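Long-range contacts in ORF10 (Moritella marina, PDB 6RIW), which forms the ketosynthase-chain length factor didomain of a polyunsaturated fatty acid synthase and probably takes part in the condensation steps that lengthen the acyl chain: residues A248-N253 and N395-L400; I601-L605 and R617-T621; A692-S698 and V741-A745; S774-T780 and A813-L818. All blocks are in the same frame, centred on the assembly; numbering follows the deposited sequence.

In the fold
The four contacts follow one another along the chain without interleaving. Contact 1 belongs to the first ketosynthase half and joins two loops; contacts 2, 3 and 4 all fall in the second. Contacts 2 and 3 lie in the N-terminal part of that second half, the one between helices 597-608 and 614-628, the other between strands 687-694 and 741-752, and contact 4 pairs helices 776-790 and 808-821 of its C-terminal part. Contact 3 is the most central, about 16 Å from the centre of the chain. Contacts 3 and 4 have centres about 26 Å apart, contacts 1 and 4 about 60 Å, so the set samples both halves of a thiolase-like didomain.

Contact 1 of 4, residues A248-N253 and N395-L400; sequences APFDQN and NLKQPL
Two irregular loops of the first ketosynthase half meet at the carboxylate of Asp251, whose OD1 closes an Asx turn in its own loop while OD2 reaches 395-400. Asp251 OD2 takes two backbone N-H groups: Lys397 N at 2.9 Å, nearly along the C-O bond, and Gln398 N, also at 2.9 Å but from above the carboxylate plane. OD1 accepts from Asn253 N at 2.7 Å, on the anti side, and from Asn253 ND2 on the syn side. With CG opposite the backbone N, chi1 of -169° turns the carboxylate toward the Lys397 and Gln398 amides, and four N-H groups fix its rotation. The amide of Asn253 also crosses to Gln398 OE1, ND2 to OE1 2.9 Å, the two amide planes being 38° apart.

Backbone bonds flank the acid: Leu400 N gives to Phe250 O at 2.8 Å, and Gln252 N to Gln398 O at 2.8 Å, about a single bridge of Asp251 with Pro399. The extended side chain of Gln252 brings NE2 to Pro399 O at 3.1 Å, the donor standing above the carbonyl plane. On the buried side Leu396 CD1 packs against Phe250 CB at 3.6 Å, while the Phe250 ring leads away to Leu343 of helix 336-350. Asp339 of that helix accepts from Phe250 N. Ala248 to Asp251 form a type II beta turn, which offers the Phe250 carbonyl to Leu400; the whole is a type II beta turn followed by an Asx turn, joining two loops of the thiolase-like fold.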
loop_
_atom_site.group_PDB
_atom_site.type_symbol
_atom_site.label_atom_id
_atom_site.label_comp_id
_atom_site.label_asym_id
_atom_site.label_seq_id
_atom_site.Cartn_x
_atom_site.Cartn_y
_atom_site.Cartn_z
ATOM N N ALA A 248 -22.774 -8.157 -13.526
ATOM C CA ALA A 248 -23.053 -7.622 -14.860
ATOM C C ALA A 248 -23.078 -6.107 -14.799
ATOM O O ALA A 248 -24.141 -5.493 -14.617
ATOM C CB ALA A 248 -24.373 -8.160 -15.404
ATOM N N PRO A 249 -21.921 -5.466 -14.957
ATOM C CA PRO A 249 -21.872 -3.998 -14.888
ATOM C C PRO A 249 -22.880 -3.366 -15.840
ATOM O O PRO A 249 -23.001 -3.772 -16.996
ATOM C CB PRO A 249 -20.428 -3.671 -15.294
ATOM C CG PRO A 249 -19.652 -4.912 -14.925
ATOM C CD PRO A 249 -20.598 -6.065 -15.210
ATOM N N PHE A 250 -23.616 -2.380 -15.327
ATOM C CA PHE A 250 -24.654 -1.582 -15.987
ATOM C C PHE A 250 -25.983 -2.331 -16.115
ATOM O O PHE A 250 -26.958 -1.733 -16.591
ATOM C CB PHE A 250 -24.239 -1.087 -17.382
ATOM C CG PHE A 250 -23.180 -0.019 -17.359
ATOM C CD1 PHE A 250 -23.362 1.136 -16.623
ATOM C CD2 PHE A 250 -22.005 -0.179 -18.075
ATOM C CE1 PHE A 250 -22.390 2.140 -16.604
ATOM C CE2 PHE A 250 -21.028 0.813 -18.059
ATOM C CZ PHE A 250 -21.229 1.974 -17.313
ATOM N N ASP A 251 -26.065 -3.602 -15.725
ATOM C CA ASP A 251 -27.280 -4.383 -15.933
ATOM C C ASP A 251 -28.189 -4.303 -14.713
ATOM O O ASP A 251 -27.726 -4.376 -13.574
ATOM C CB ASP A 251 -26.946 -5.846 -16.247
ATOM C CG ASP A 251 -28.169 -6.634 -16.728
ATOM O OD1 ASP A 251 -28.986 -7.039 -15.871
ATOM O OD2 ASP A 251 -28.310 -6.839 -17.956
ATOM N N GLN A 252 -29.500 -4.151 -14.970
ATOM C CA GLN A 252 -30.483 -4.048 -13.894
ATOM C C GLN A 252 -30.431 -5.235 -12.937
ATOM O O GLN A 252 -30.764 -5.092 -11.755
ATOM C CB GLN A 252 -31.903 -3.942 -14.470
ATOM C CG GLN A 252 -32.213 -2.676 -15.235
ATOM C CD GLN A 252 -33.633 -2.690 -15.795
ATOM O OE1 GLN A 252 -34.540 -3.265 -15.188
ATOM N NE2 GLN A 252 -33.824 -2.077 -16.964
ATOM N N ASN A 253 -30.041 -6.411 -13.420
ATOM C CA ASN A 253 -30.104 -7.625 -12.608
ATOM C C ASN A 253 -28.820 -7.896 -11.825
ATOM O O ASN A 253 -28.788 -8.841 -11.026
ATOM C CB ASN A 253 -30.420 -8.845 -13.491
ATOM C CG ASN A 253 -31.694 -8.667 -14.305
ATOM O OD1 ASN A 253 -32.801 -8.742 -13.768
ATOM N ND2 ASN A 253 -31.542 -8.433 -15.613
ATOM N N ASN A 395 -22.500 -9.422 -21.198
ATOM C CA ASN A 395 -23.527 -9.838 -20.234
ATOM C C ASN A 395 -24.526 -8.739 -19.912
ATOM O O ASN A 395 -25.213 -8.798 -18.880
ATOM C CB ASN A 395 -22.917 -10.364 -18.932
ATOM C CG ASN A 395 -22.034 -11.572 -19.155
ATOM O OD1 ASN A 395 -20.974 -11.705 -18.532
ATOM N ND2 ASN A 395 -22.453 -12.451 -20.063
ATOM N N LEU A 396 -24.627 -7.738 -20.770
ATOM C CA LEU A 396 -25.494 -6.589 -20.533
ATOM C C LEU A 396 -26.746 -6.788 -21.385
ATOM O O LEU A 396 -26.713 -6.596 -22.600
ATOM C CB LEU A 396 -24.749 -5.307 -20.880
ATOM C CG LEU A 396 -25.488 -3.978 -20.804
ATOM C CD1 LEU A 396 -25.828 -3.671 -19.374
ATOM C CD2 LEU A 396 -24.619 -2.889 -21.415
ATOM N N LYS A 397 -27.844 -7.194 -20.746
ATOM C CA LYS A 397 -29.098 -7.504 -21.436
ATOM C C LYS A 397 -30.215 -6.512 -21.152
ATOM O O LYS A 397 -30.986 -6.175 -22.061
ATOM C CB LYS A 397 -29.585 -8.908 -21.044
ATOM C CG LYS A 397 -28.507 -9.984 -20.977
ATOM C CD LYS A 397 -27.952 -10.284 -22.346
ATOM C CE LYS A 397 -27.248 -11.643 -22.369
ATOM N NZ LYS A 397 -26.643 -11.887 -23.725
ATOM N N GLN A 398 -30.343 -6.061 -19.903
ATOM C CA GLN A 398 -31.360 -5.089 -19.500
ATOM C C GLN A 398 -30.670 -3.932 -18.789
ATOM O O GLN A 398 -30.502 -3.953 -17.562
ATOM C CB GLN A 398 -32.422 -5.740 -18.618
ATOM C CG GLN A 398 -33.337 -6.691 -19.400
ATOM C CD GLN A 398 -34.099 -7.646 -18.505
ATOM O OE1 GLN A 398 -33.733 -7.861 -17.344
ATOM N NE2 GLN A 398 -35.160 -8.243 -19.043
ATOM N N PRO A 399 -30.280 -2.893 -19.525
ATOM C CA PRO A 399 -29.419 -1.847 -18.948
ATOM C C PRO A 399 -30.137 -0.909 -17.987
ATOM O O PRO A 399 -31.320 -0.599 -18.139
ATOM C CB PRO A 399 -28.926 -1.076 -20.178
ATOM C CG PRO A 399 -29.238 -1.947 -21.359
ATOM C CD PRO A 399 -30.432 -2.754 -20.979
ATOM N N LEU A 400 -29.386 -0.420 -16.999
ATOM C CA LEU A 400 -29.895 0.650 -16.155
ATOM C C LEU A 400 -30.042 1.930 -16.972
ATOM O O LEU A 400 -29.529 2.054 -18.087
ATOM C CB LEU A 400 -28.967 0.912 -14.967
ATOM C CG LEU A 400 -28.583 -0.221 -14.014
ATOM C CD1 LEU A 400 -27.305 0.164 -13.284
ATOM C CD2 LEU A 400 -29.688 -0.501 -13.024
#

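Contact 2 of 4, residues I601-L605 and R617-T621; sequences IEDSL and REELT
Segments 601-605 and 617-621 belong to successive helices whose local axes approach to 10.6 Å at 123° between their N-to-C directions, a wide separation bridged by side chains alone. Leu605 and Leu620 reach toward each other tip to tip, CD2 to CD2 4.1 Å, and Leu620 CD2 also meets Ile601 CG2 at 4.1 Å, so that one methyl serves both Ile601 and Leu605. The Ile601 and Thr621 side chains slide past each other in opposite directions, Ile601 CG2 touching Thr621 OG1 at 3.6 Å. That hydroxyl donates to Arg617 O at 2.7 Å, which Thr621 N reaches from the opposite face of the carbonyl plane; its polar need is met within its own helix, and it can lie against a hydrocarbon neighbour.

Arg617 bends at chi3 (86°) after an extended start. Its CG lies 3.7 Å from Leu605 CD1. Glu602 OE2 stands over one face of the guanidinium, 3.9 Å from Arg617 NH2, with the two groups' planes 32° apart: a long salt bridge of charges only, since no N-H points at the oxygen. Glu602 OE1 has a salt bridge to Lys47. Leu145 of helix 129-148 touches both Ile601 and Leu620; like Lys47 it belongs to the first ketosynthase half, against which the pair lies. The arrangement is that of two consecutive helices joined by a short loop and splayed well away from antiparallel, their leucine and isoleucine interior edged by an arginine-glutamate pair.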
loop_
_atom_site.group_PDB
_atom_site.type_symbol
_atom_site.label_atom_id
_atom_site.label_comp_id
_atom_site.label_asym_id
_atom_site.label_seq_id
_atom_site.Cartn_x
_atom_site.Cartn_y
_atom_site.Cartn_z
ATOM N N ILE A 601 -7.531 -28.192 11.798
ATOM C CA ILE A 601 -8.000 -29.027 12.908
ATOM C C ILE A 601 -8.712 -30.264 12.369
ATOM O O ILE A 601 -8.535 -31.371 12.886
ATOM C CB ILE A 601 -8.925 -28.227 13.848
ATOM C CG1 ILE A 601 -8.185 -27.039 14.479
ATOM C CG2 ILE A 601 -9.486 -29.140 14.931
ATOM C CD1 ILE A 601 -7.237 -27.420 15.557
ATOM N N GLU A 602 -9.515 -30.102 11.319
ATOM C CA GLU A 602 -10.158 -31.276 10.723
ATOM C C GLU A 602 -9.119 -32.304 10.288
ATOM O O GLU A 602 -9.235 -33.497 10.608
ATOM C CB GLU A 602 -11.047 -30.868 9.548
ATOM C CG GLU A 602 -11.758 -32.057 8.904
ATOM C CD GLU A 602 -12.645 -31.667 7.727
ATOM O OE1 GLU A 602 -12.232 -30.837 6.882
ATOM O OE2 GLU A 602 -13.766 -32.216 7.640
ATOM N N ASP A 603 -8.080 -31.850 9.573
ATOM C CA ASP A 603 -7.029 -32.758 9.114
ATOM C C ASP A 603 -6.307 -33.425 10.275
ATOM O O ASP A 603 -5.959 -34.611 10.200
ATOM C CB ASP A 603 -6.017 -32.005 8.247
ATOM C CG ASP A 603 -6.562 -31.652 6.879
ATOM O OD1 ASP A 603 -7.674 -32.119 6.527
ATOM O OD2 ASP A 603 -5.878 -30.893 6.152
ATOM N N SER A 604 -6.031 -32.670 11.340
ATOM C CA SER A 604 -5.345 -33.229 12.496
ATOM C C SER A 604 -6.161 -34.347 13.133
ATOM O O SER A 604 -5.631 -35.419 13.440
ATOM C CB SER A 604 -5.082 -32.117 13.516
ATOM O OG SER A 604 -3.923 -31.391 13.176
ATOM N N LEU A 605 -7.439 -34.082 13.401
ATOM C CA LEU A 605 -8.301 -35.088 14.022
ATOM C C LEU A 605 -8.403 -36.338 13.162
ATOM O O LEU A 605 -8.322 -37.466 13.672
ATOM C CB LEU A 605 -9.691 -34.512 14.248
ATOM C CG LEU A 605 -9.736 -33.381 15.272
ATOM C CD1 LEU A 605 -11.088 -32.693 15.125
ATOM C CD2 LEU A 605 -9.518 -33.932 16.682
ATOM N N ARG A 617 -16.128 -31.367 16.861
ATOM C CA ARG A 617 -15.048 -30.819 16.045
ATOM C C ARG A 617 -15.237 -29.324 15.819
ATOM O O ARG A 617 -14.264 -28.557 15.831
ATOM C CB ARG A 617 -14.987 -31.567 14.705
ATOM C CG ARG A 617 -14.021 -30.979 13.687
ATOM C CD ARG A 617 -13.882 -31.882 12.467
ATOM N NE ARG A 617 -14.923 -31.620 11.482
ATOM C CZ ARG A 617 -15.806 -32.525 11.066
ATOM N NH1 ARG A 617 -15.774 -33.761 11.555
ATOM N NH2 ARG A 617 -16.725 -32.191 10.161
ATOM N N GLU A 618 -16.483 -28.884 15.613
ATOM C CA GLU A 618 -16.729 -27.454 15.423
ATOM C C GLU A 618 -16.440 -26.670 16.690
ATOM O O GLU A 618 -15.839 -25.588 16.631
ATOM C CB GLU A 618 -18.162 -27.209 14.964
ATOM C CG GLU A 618 -18.386 -27.692 13.529
ATOM C CD GLU A 618 -19.793 -27.446 13.029
ATOM O OE1 GLU A 618 -20.685 -27.205 13.873
ATOM O OE2 GLU A 618 -20.003 -27.513 11.794
ATOM N N GLU A 619 -16.838 -27.212 17.842
ATOM C CA GLU A 619 -16.548 -26.560 19.114
ATOM C C GLU A 619 -15.048 -26.486 19.383
ATOM O O GLU A 619 -14.549 -25.454 19.830
ATOM C CB GLU A 619 -17.242 -27.302 20.249
ATOM C CG GLU A 619 -16.904 -26.753 21.623
ATOM C CD GLU A 619 -17.642 -25.452 21.920
ATOM O OE1 GLU A 619 -18.511 -25.058 21.099
ATOM O OE2 GLU A 619 -17.365 -24.835 22.975
ATOM N N LEU A 620 -14.319 -27.580 19.154
ATOM C CA LEU A 620 -12.869 -27.545 19.316
ATOM C C LEU A 620 -12.235 -26.522 18.376
ATOM O O LEU A 620 -11.335 -25.763 18.773
ATOM C CB LEU A 620 -12.293 -28.932 19.053
ATOM C CG LEU A 620 -10.777 -29.069 19.187
ATOM C CD1 LEU A 620 -10.341 -28.817 20.607
ATOM C CD2 LEU A 620 -10.376 -30.459 18.742
ATOM N N THR A 621 -12.674 -26.515 17.117
ATOM C CA THR A 621 -12.155 -25.559 16.141
ATOM C C THR A 621 -12.447 -24.126 16.577
ATOM O O THR A 621 -11.572 -23.260 16.502
ATOM C CB THR A 621 -12.748 -25.847 14.760
ATOM O OG1 THR A 621 -12.441 -27.205 14.387
ATOM C CG2 THR A 621 -12.138 -24.925 13.723
#

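Contact 3 of 4, residues A692-S698 and V741-A745; sequences AVDLSGS and VGEGA
Backbone bonds join Asp694 and Gly744, an antiparallel hydrogen-bonded pair: Asp694 N gives to Gly744 O at 3.0 Å, and Gly744 N to Asp694 O at 3.1 Å. The next pair, Val693 with Ala745, is non-hydrogen-bonded, and beside it Ala745 CA makes a CA-H...O contact with Ala692 O at 3.1 Å.

Polar side chains take over where the strand ends and the chain turns. The hydroxyl of Ser696 donates to Gly742 O at 2.7 Å, in the carbonyl plane and on a lone pair. Glu743 directs its extended side chain to the type I turn 695-698: CG sits between its backbone N and carbonyl carbon (chi1 65°), and OE1 receives Gly697 N at 2.8 Å from above the carboxylate plane. The same oxygen forms a salt bridge with Arg505, and OE2 accepts from Val530 N, so this buried carboxylate is held at both oxygens; the arginine would probably favour its ionised form. Gly697 presents no side chain to it, and Val741 CG1 passes the bare Gly697 CA at 4.2 Å.

Apolar contact is small: Val693 CG2 meets Ala745 CB at 3.8 Å. Met557 of helix 552-567 touches Val693 on that side of the sheet, whereas Asp694 points to the other side and accepts from Asn839 N through OD2. Strand 687-694 lies between 576-581, parallel to it, and the antiparallel 741-752, which in turn pairs with 469-478.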
loop_
_atom_site.group_PDB
_atom_site.type_symbol
_atom_site.label_atom_id
_atom_site.label_comp_id
_atom_site.label_asym_id
_atom_site.label_seq_id
_atom_site.Cartn_x
_atom_site.Cartn_y
_atom_site.Cartn_z
ATOM N N ALA A 692 2.496 9.051 9.177
ATOM C CA ALA A 692 3.309 7.852 9.052
ATOM C C ALA A 692 2.961 6.954 10.216
ATOM O O ALA A 692 2.773 7.443 11.326
ATOM C CB ALA A 692 4.805 8.172 9.081
ATOM N N VAL A 693 2.912 5.645 9.982
ATOM C CA VAL A 693 2.620 4.725 11.075
ATOM C C VAL A 693 3.308 3.402 10.790
ATOM O O VAL A 693 3.296 2.905 9.656
ATOM C CB VAL A 693 1.102 4.536 11.286
ATOM C CG1 VAL A 693 0.409 4.083 10.001
ATOM C CG2 VAL A 693 0.825 3.550 12.422
ATOM N N ASP A 694 3.936 2.849 11.817
ATOM C CA ASP A 694 4.406 1.470 11.759
ATOM C C ASP A 694 4.337 0.937 13.179
ATOM O O ASP A 694 5.084 1.380 14.063
ATOM C CB ASP A 694 5.826 1.363 11.194
ATOM C CG ASP A 694 6.145 -0.050 10.703
ATOM O OD1 ASP A 694 5.428 -0.997 11.132
ATOM O OD2 ASP A 694 7.081 -0.217 9.884
ATOM N N LEU A 695 3.446 -0.009 13.409
ATOM C CA LEU A 695 3.422 -0.658 14.718
ATOM C C LEU A 695 4.430 -1.809 14.695
ATOM O O LEU A 695 4.104 -2.995 14.771
ATOM C CB LEU A 695 1.997 -1.068 15.069
ATOM C CG LEU A 695 1.088 0.181 15.026
ATOM C CD1 LEU A 695 -0.321 -0.116 15.526
ATOM C CD2 LEU A 695 1.689 1.342 15.836
ATOM N N SER A 696 5.704 -1.412 14.596
ATOM C CA SER A 696 6.825 -2.312 14.343
ATOM C C SER A 696 7.347 -3.009 15.606
ATOM O O SER A 696 8.449 -3.561 15.567
ATOM C CB SER A 696 7.969 -1.556 13.659
ATOM O OG SER A 696 8.074 -0.218 14.132
ATOM N N GLY A 697 6.595 -2.984 16.701
ATOM C CA GLY A 697 6.908 -3.831 17.834
ATOM C C GLY A 697 6.183 -5.160 17.819
ATOM O O GLY A 697 6.296 -5.917 18.783
ATOM N N SER A 698 5.442 -5.479 16.755
ATOM C CA SER A 698 4.743 -6.768 16.671
ATOM C C SER A 698 5.732 -7.928 16.618
ATOM O O SER A 698 6.878 -7.780 16.199
ATOM C CB SER A 698 3.860 -6.822 15.420
ATOM O OG SER A 698 4.671 -6.634 14.267
ATOM N N VAL A 741 14.282 -1.984 18.895
ATOM C CA VAL A 741 12.842 -2.096 18.641
ATOM C C VAL A 741 12.148 -0.786 19.008
ATOM O O VAL A 741 12.404 -0.199 20.071
ATOM C CB VAL A 741 12.249 -3.271 19.445
ATOM C CG1 VAL A 741 10.736 -3.241 19.391
ATOM C CG2 VAL A 741 12.778 -4.632 18.922
ATOM N N GLY A 742 11.271 -0.313 18.122
ATOM C CA GLY A 742 10.423 0.826 18.437
ATOM C C GLY A 742 9.201 0.800 17.558
ATOM O O GLY A 742 9.166 0.092 16.549
ATOM N N GLU A 743 8.186 1.574 17.948
ATOM C CA GLU A 743 7.001 1.666 17.098
ATOM C C GLU A 743 6.250 2.957 17.394
ATOM O O GLU A 743 6.499 3.627 18.405
ATOM C CB GLU A 743 6.074 0.449 17.282
ATOM C CG GLU A 743 5.462 0.331 18.678
ATOM C CD GLU A 743 4.657 -0.967 18.850
ATOM O OE1 GLU A 743 4.394 -1.643 17.831
ATOM O OE2 GLU A 743 4.282 -1.322 20.002
ATOM N N GLY A 744 5.322 3.299 16.502
ATOM C CA GLY A 744 4.481 4.454 16.725
ATOM C C GLY A 744 4.010 5.076 15.421
ATOM O O GLY A 744 3.970 4.433 14.380
ATOM N N ALA A 745 3.612 6.340 15.529
ATOM C CA ALA A 745 2.963 7.054 14.440
ATOM C C ALA A 745 3.241 8.535 14.639
ATOM O O ALA A 745 3.441 8.985 15.768
ATOM C CB ALA A 745 1.444 6.780 14.403
#

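Contact 4 of 4, residues S774-T780 and A813-L818; sequences SNAKAIT and AEKTAL
Ile779 fits as a knob into a hole formed by Ala813, Glu814, Ala817 and Leu818. Its two branches divide the work: CG2, set opposite the backbone N, presses on Ala817 CB at 3.6 Å and meets Leu818 CD2 at 4.0 Å, the two side chains crossing at about a right angle, while CD1, at the end of an extended chi2 (175°), runs over Ala813 and reaches Glu814 CG at 3.9 Å. Beside it Ala776 CB touches Thr816 CG2 at 3.7 Å and stands 4.0 Å from Ala817 CB. Thr780 adds its CG2 methyl to Ala817, and Ala813 CB rests against Ser774 O at 3.7 Å.

Alanines at 776, 813 and 817 let the backbones come close: the local axes of 776-780 and 813-818 approach to 8.5 Å at 45°. The two helices, 776-790 and 808-821, pack side by side in the C-terminal part of the second ketosynthase-like half, strand 797-801 lying between them in sequence; no hydrogen bond crosses the interface.

Farther out lie the polar bonds of the helix start and of Glu814. Asn775 is the N-cap of helix 776-790, its OD1 accepting from Ala778 N at 2.9 Å. The hydroxyl of Thr780 donates to Lys777 O. Glu814, whose CG lines the hole, points its carboxylate to the backbone N-H groups of His803 and Ala804 and to Asn869 ND2, while Ser774 OG bonds to Asn875 OD1.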
loop_
_atom_site.group_PDB
_atom_site.type_symbol
_atom_site.label_atom_id
_atom_site.label_comp_id
_atom_site.label_asym_id
_atom_site.label_seq_id
_atom_site.Cartn_x
_atom_site.Cartn_y
_atom_site.Cartn_z
ATOM N N SER A 774 22.877 1.963 -1.964
ATOM C CA SER A 774 22.935 2.004 -0.511
ATOM C C SER A 774 24.338 2.199 0.043
ATOM O O SER A 774 24.505 2.155 1.273
ATOM C CB SER A 774 22.369 0.695 0.084
ATOM O OG SER A 774 20.978 0.559 -0.187
ATOM N N ASN A 775 25.349 2.387 -0.801
ATOM C CA ASN A 775 26.716 2.459 -0.291
ATOM C C ASN A 775 27.125 3.906 -0.013
ATOM O O ASN A 775 26.343 4.846 -0.168
ATOM C CB ASN A 775 27.691 1.785 -1.256
ATOM C CG ASN A 775 27.654 2.388 -2.647
ATOM O OD1 ASN A 775 27.063 3.443 -2.869
ATOM N ND2 ASN A 775 28.295 1.718 -3.597
ATOM N N ALA A 776 28.369 4.081 0.444
ATOM C CA ALA A 776 28.862 5.411 0.781
ATOM C C ALA A 776 28.816 6.341 -0.422
ATOM O O ALA A 776 28.572 7.544 -0.276
ATOM C CB ALA A 776 30.289 5.324 1.328
ATOM N N LYS A 777 29.083 5.810 -1.611
ATOM C CA LYS A 777 29.057 6.629 -2.819
ATOM C C LYS A 777 27.659 7.180 -3.067
ATOM O O LYS A 777 27.496 8.370 -3.371
ATOM C CB LYS A 777 29.517 5.796 -4.008
ATOM C CG LYS A 777 29.584 6.553 -5.321
ATOM C CD LYS A 777 30.736 7.569 -5.291
ATOM C CE LYS A 777 30.929 8.236 -6.666
ATOM N NZ LYS A 777 31.323 9.668 -6.558
ATOM N N ALA A 778 26.636 6.323 -2.926
ATOM C CA ALA A 778 25.254 6.770 -3.087
ATOM C C ALA A 778 24.908 7.857 -2.080
ATOM O O ALA A 778 24.216 8.819 -2.419
ATOM C CB ALA A 778 24.286 5.587 -2.947
ATOM N N ILE A 779 25.385 7.725 -0.838
ATOM C CA ILE A 779 25.152 8.766 0.163
ATOM C C ILE A 779 25.744 10.100 -0.291
ATOM O O ILE A 779 25.093 11.154 -0.211
ATOM C CB ILE A 779 25.726 8.333 1.520
ATOM C CG1 ILE A 779 24.954 7.108 2.034
ATOM C CG2 ILE A 779 25.624 9.465 2.513
ATOM C CD1 ILE A 779 25.504 6.525 3.316
ATOM N N THR A 780 27.002 10.088 -0.741
ATOM C CA THR A 780 27.616 11.354 -1.128
ATOM C C THR A 780 26.934 11.957 -2.349
ATOM O O THR A 780 26.807 13.189 -2.435
ATOM C CB THR A 780 29.123 11.171 -1.375
ATOM O OG1 THR A 780 29.322 10.346 -2.526
ATOM C CG2 THR A 780 29.759 10.507 -0.201
ATOM N N ALA A 813 28.265 2.110 5.881
ATOM C CA ALA A 813 28.270 3.067 4.779
ATOM C C ALA A 813 28.162 4.499 5.302
ATOM O O ALA A 813 28.829 5.410 4.788
ATOM C CB ALA A 813 27.146 2.757 3.780
ATOM N N GLU A 814 27.352 4.716 6.337
ATOM C CA GLU A 814 27.240 6.059 6.903
ATOM C C GLU A 814 28.502 6.472 7.655
ATOM O O GLU A 814 28.860 7.657 7.644
ATOM C CB GLU A 814 26.031 6.154 7.832
ATOM C CG GLU A 814 24.678 6.115 7.097
ATOM C CD GLU A 814 23.525 6.479 8.039
ATOM O OE1 GLU A 814 23.369 5.775 9.068
ATOM O OE2 GLU A 814 22.785 7.463 7.747
ATOM N N LYS A 815 29.177 5.524 8.319
ATOM C CA LYS A 815 30.428 5.853 9.007
ATOM C C LYS A 815 31.489 6.321 8.026
ATOM O O LYS A 815 32.370 7.111 8.385
ATOM C CB LYS A 815 30.949 4.645 9.784
ATOM C CG LYS A 815 30.458 4.534 11.194
ATOM C CD LYS A 815 30.980 3.234 11.833
ATOM C CE LYS A 815 32.491 3.123 11.683
ATOM N NZ LYS A 815 32.993 1.775 12.104
ATOM N N THR A 816 31.428 5.837 6.795
ATOM C CA THR A 816 32.358 6.277 5.768
ATOM C C THR A 816 31.941 7.640 5.214
ATOM O O THR A 816 32.731 8.589 5.218
ATOM C CB THR A 816 32.432 5.199 4.666
ATOM O OG1 THR A 816 32.977 3.988 5.220
ATOM C CG2 THR A 816 33.284 5.634 3.477
ATOM N N ALA A 817 30.676 7.776 4.807
ATOM C CA ALA A 817 30.260 8.945 4.031
ATOM C C ALA A 817 30.022 10.195 4.880
ATOM O O ALA A 817 30.403 11.302 4.469
ATOM C CB ALA A 817 28.990 8.600 3.242
ATOM N N LEU A 818 29.353 10.065 6.044
ATOM C CA LEU A 818 28.886 11.262 6.742
ATOM C C LEU A 818 30.030 12.075 7.343
ATOM O O LEU A 818 30.013 13.310 7.207
ATOM C CB LEU A 818 27.847 10.893 7.805
ATOM C CG LEU A 818 26.567 10.268 7.229
ATOM C CD1 LEU A 818 25.573 10.007 8.350
ATOM C CD2 LEU A 818 25.947 11.150 6.155
#